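Local structure of MccF (Escherichia coli, 4IIY) at residues 47-52 / 102-107. The protein probably acts as a serine carboxypeptidase-like hydrolase of the S66 family that confers self-immunity to the peptide-nucleotide antibiotic microcin C7. The protein carries 1 engineered substitution. Numbering follows the deposited sequence.
Sequences GFFSSS and NELVYN
Leu104 reaches from near the C-terminal end of helix 94-105 onto strand 45-49, where its CD1 methyl rests on the backbone of Gly47 and Phe48 and on the root of Phe49, while CD2 lies beside Gly47. CD1 does most of the touching. It lies 3.7 Å from Phe48 O and 4.0 Å from Gly47 C, and it meets Phe49 CB at 3.8 Å. The reach comes from an extended side chain: CG sits opposite the carbonyl carbon, and CD1 continues anti to CA (chi2 177°), so this branch is carried outward from the helix. Leu104 CD2 stands 4.4 Å from Gly47 CA. A side chain at Gly47 would point at Leu104, and the CD2 methyl takes that place; glycine thus lets the backbones approach to 6.4 Å between Gly47 CA and Leu104 CA.

Helix 94-105 belongs to a beta-alpha-beta crossover from strand 76-79 to strand 110-115, two parallel strands that flank 45-49 in the sheet of the LD-carboxypeptidase N-terminal domain. The crossover therefore passes over the middle strand, and a branched aliphatic residue fills the interface between helix and sheet. Ile110 and Ile113 also touch Leu104, extending the apolar layer.

Phe49 directs its CB to the helix, but its chi1 of 67° swings the ring away, leaving CB as the nearest point and Leu104 CD1 oblique to the ring. An aromatic residue here brings a large apolar side chain to the helix-facing side, where it also touches Ile113. Strand alternation sends Phe48 to the other face, where its bulk serves likewise against Leu77, so its share in the contact is mainly backbone. The predicted catalytic site is not far: the Phe49 side chain is about 11 Å from that of Ala145, the engineered residue at the predicted nucleophile position, and equally far from the bound glutamylsulfamoyl inosine.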
loop_
_atom_site.group_PDB
_atom_site.type_symbol
_atom_site.label_atom_id
_atom_site.label_comp_id
_atom_site.label_asym_id
_atom_site.label_seq_id
_atom_site.Cartn_x
_atom_site.Cartn_y
_atom_site.Cartn_z
ATOM N N GLY B 47 25.052 -15.207 -6.961
ATOM C CA GLY B 47 25.270 -14.321 -5.829
ATOM C C GLY B 47 23.945 -13.981 -5.184
ATOM O O GLY B 47 22.949 -13.863 -5.891
ATOM N N PHE B 48 23.915 -13.832 -3.864
ATOM C CA PHE B 48 22.659 -13.505 -3.202
ATOM C C PHE B 48 22.742 -12.242 -2.354
ATOM O O PHE B 48 23.805 -11.904 -1.811
ATOM C CB PHE B 48 22.088 -14.706 -2.431
ATOM C CG PHE B 48 23.007 -15.304 -1.392
ATOM C CD1 PHE B 48 23.132 -14.726 -0.143
ATOM C CD2 PHE B 48 23.704 -16.481 -1.651
ATOM C CE1 PHE B 48 23.931 -15.305 0.839
ATOM C CE2 PHE B 48 24.515 -17.061 -0.674
ATOM C CZ PHE B 48 24.634 -16.467 0.567
ATOM N N PHE B 49 21.613 -11.537 -2.267
ATOM C CA PHE B 49 21.551 -10.246 -1.589
ATOM C C PHE B 49 20.293 -10.155 -0.731
ATOM O O PHE B 49 19.292 -10.821 -1.014
ATOM C CB PHE B 49 21.557 -9.104 -2.617
ATOM C CG PHE B 49 20.317 -9.052 -3.464
ATOM C CD1 PHE B 49 19.278 -8.199 -3.140
ATOM C CD2 PHE B 49 20.168 -9.889 -4.554
ATOM C CE1 PHE B 49 18.126 -8.173 -3.902
ATOM C CE2 PHE B 49 19.028 -9.858 -5.322
ATOM C CZ PHE B 49 17.997 -9.005 -4.989
ATOM N N SER B 50 20.348 -9.322 0.306
ATOM C CA SER B 50 19.224 -9.101 1.214
ATOM C C SER B 50 18.791 -7.634 1.145
ATOM O O SER B 50 19.304 -6.775 1.873
ATOM C CB SER B 50 19.619 -9.480 2.642
ATOM O OG SER B 50 20.054 -10.836 2.720
ATOM N N SER B 51 17.842 -7.350 0.259
ATOM C CA SER B 51 17.422 -5.970 0.025
ATOM C C SER B 51 16.392 -5.468 1.033
ATOM O O SER B 51 16.028 -4.288 1.006
ATOM C CB SER B 51 16.890 -5.780 -1.399
ATOM O OG SER B 51 15.757 -6.599 -1.671
ATOM N N SER B 52 15.937 -6.336 1.934
ATOM C CA SER B 52 14.971 -5.920 2.947
ATOM C C SER B 52 15.158 -6.690 4.261
ATOM O O SER B 52 16.057 -6.359 5.044
ATOM C CB SER B 52 13.539 -6.028 2.407
ATOM O OG SER B 52 12.615 -5.374 3.259
ATOM N N ASN B 102 24.786 -3.683 -5.891
ATOM C CA ASN B 102 25.687 -3.205 -6.934
ATOM C C ASN B 102 26.968 -4.036 -6.996
ATOM O O ASN B 102 27.483 -4.322 -8.080
ATOM C CB ASN B 102 26.023 -1.722 -6.740
ATOM C CG ASN B 102 24.851 -0.800 -7.060
ATOM O OD1 ASN B 102 23.956 -1.153 -7.815
ATOM N ND2 ASN B 102 24.865 0.391 -6.479
ATOM N N GLU B 103 27.471 -4.434 -5.833
ATOM C CA GLU B 103 28.708 -5.211 -5.776
ATOM C C GLU B 103 28.573 -6.562 -6.474
ATOM O O GLU B 103 29.534 -7.071 -7.049
ATOM C CB GLU B 103 29.174 -5.377 -4.333
ATOM C CG GLU B 103 29.768 -4.103 -3.762
ATOM C CD GLU B 103 30.226 -4.264 -2.328
ATOM O OE1 GLU B 103 30.039 -5.361 -1.765
ATOM O OE2 GLU B 103 30.770 -3.293 -1.763
ATOM N N LEU B 104 27.379 -7.137 -6.459
ATOM C CA LEU B 104 27.147 -8.371 -7.192
ATOM C C LEU B 104 27.121 -8.109 -8.696
ATOM O O LEU B 104 27.640 -8.912 -9.473
ATOM C CB LEU B 104 25.863 -9.060 -6.723
ATOM C CG LEU B 104 25.824 -9.441 -5.240
ATOM C CD1 LEU B 104 24.473 -10.055 -4.896
ATOM C CD2 LEU B 104 26.954 -10.389 -4.864
ATOM N N VAL B 105 26.526 -6.990 -9.105
ATOM C CA VAL B 105 26.522 -6.619 -10.517
ATOM C C VAL B 105 27.952 -6.451 -11.049
ATOM O O VAL B 105 28.231 -6.782 -12.204
ATOM C CB VAL B 105 25.701 -5.327 -10.760
ATOM C CG1 VAL B 105 25.810 -4.882 -12.217
ATOM C CG2 VAL B 105 24.237 -5.541 -10.350
ATOM N N TYR B 106 28.849 -5.957 -10.197
ATOM C CA TYR B 106 30.229 -5.676 -10.608
ATOM C C TYR B 106 31.088 -6.931 -10.721
ATOM O O TYR B 106 32.199 -6.880 -11.252
ATOM C CB TYR B 106 30.908 -4.735 -9.609
ATOM C CG TYR B 106 30.248 -3.391 -9.419
ATOM C CD1 TYR B 106 29.507 -2.799 -10.433
ATOM C CD2 TYR B 106 30.376 -2.709 -8.217
ATOM C CE1 TYR B 106 28.903 -1.560 -10.244
ATOM C CE2 TYR B 106 29.778 -1.483 -8.019
ATOM C CZ TYR B 106 29.046 -0.910 -9.037
ATOM O OH TYR B 106 28.450 0.315 -8.857
ATOM N N ASN B 107 30.599 -8.050 -10.202
ATOM C CA ASN B 107 31.377 -9.285 -10.161
ATOM C C ASN B 107 31.218 -10.081 -11.461
ATOM O O ASN B 107 30.155 -10.634 -11.727
ATOM C CB ASN B 107 30.930 -10.123 -8.956
ATOM C CG ASN B 107 31.828 -11.322 -8.704
ATOM O OD1 ASN B 107 32.425 -11.872 -9.628
ATOM N ND2 ASN B 107 31.923 -11.734 -7.443
#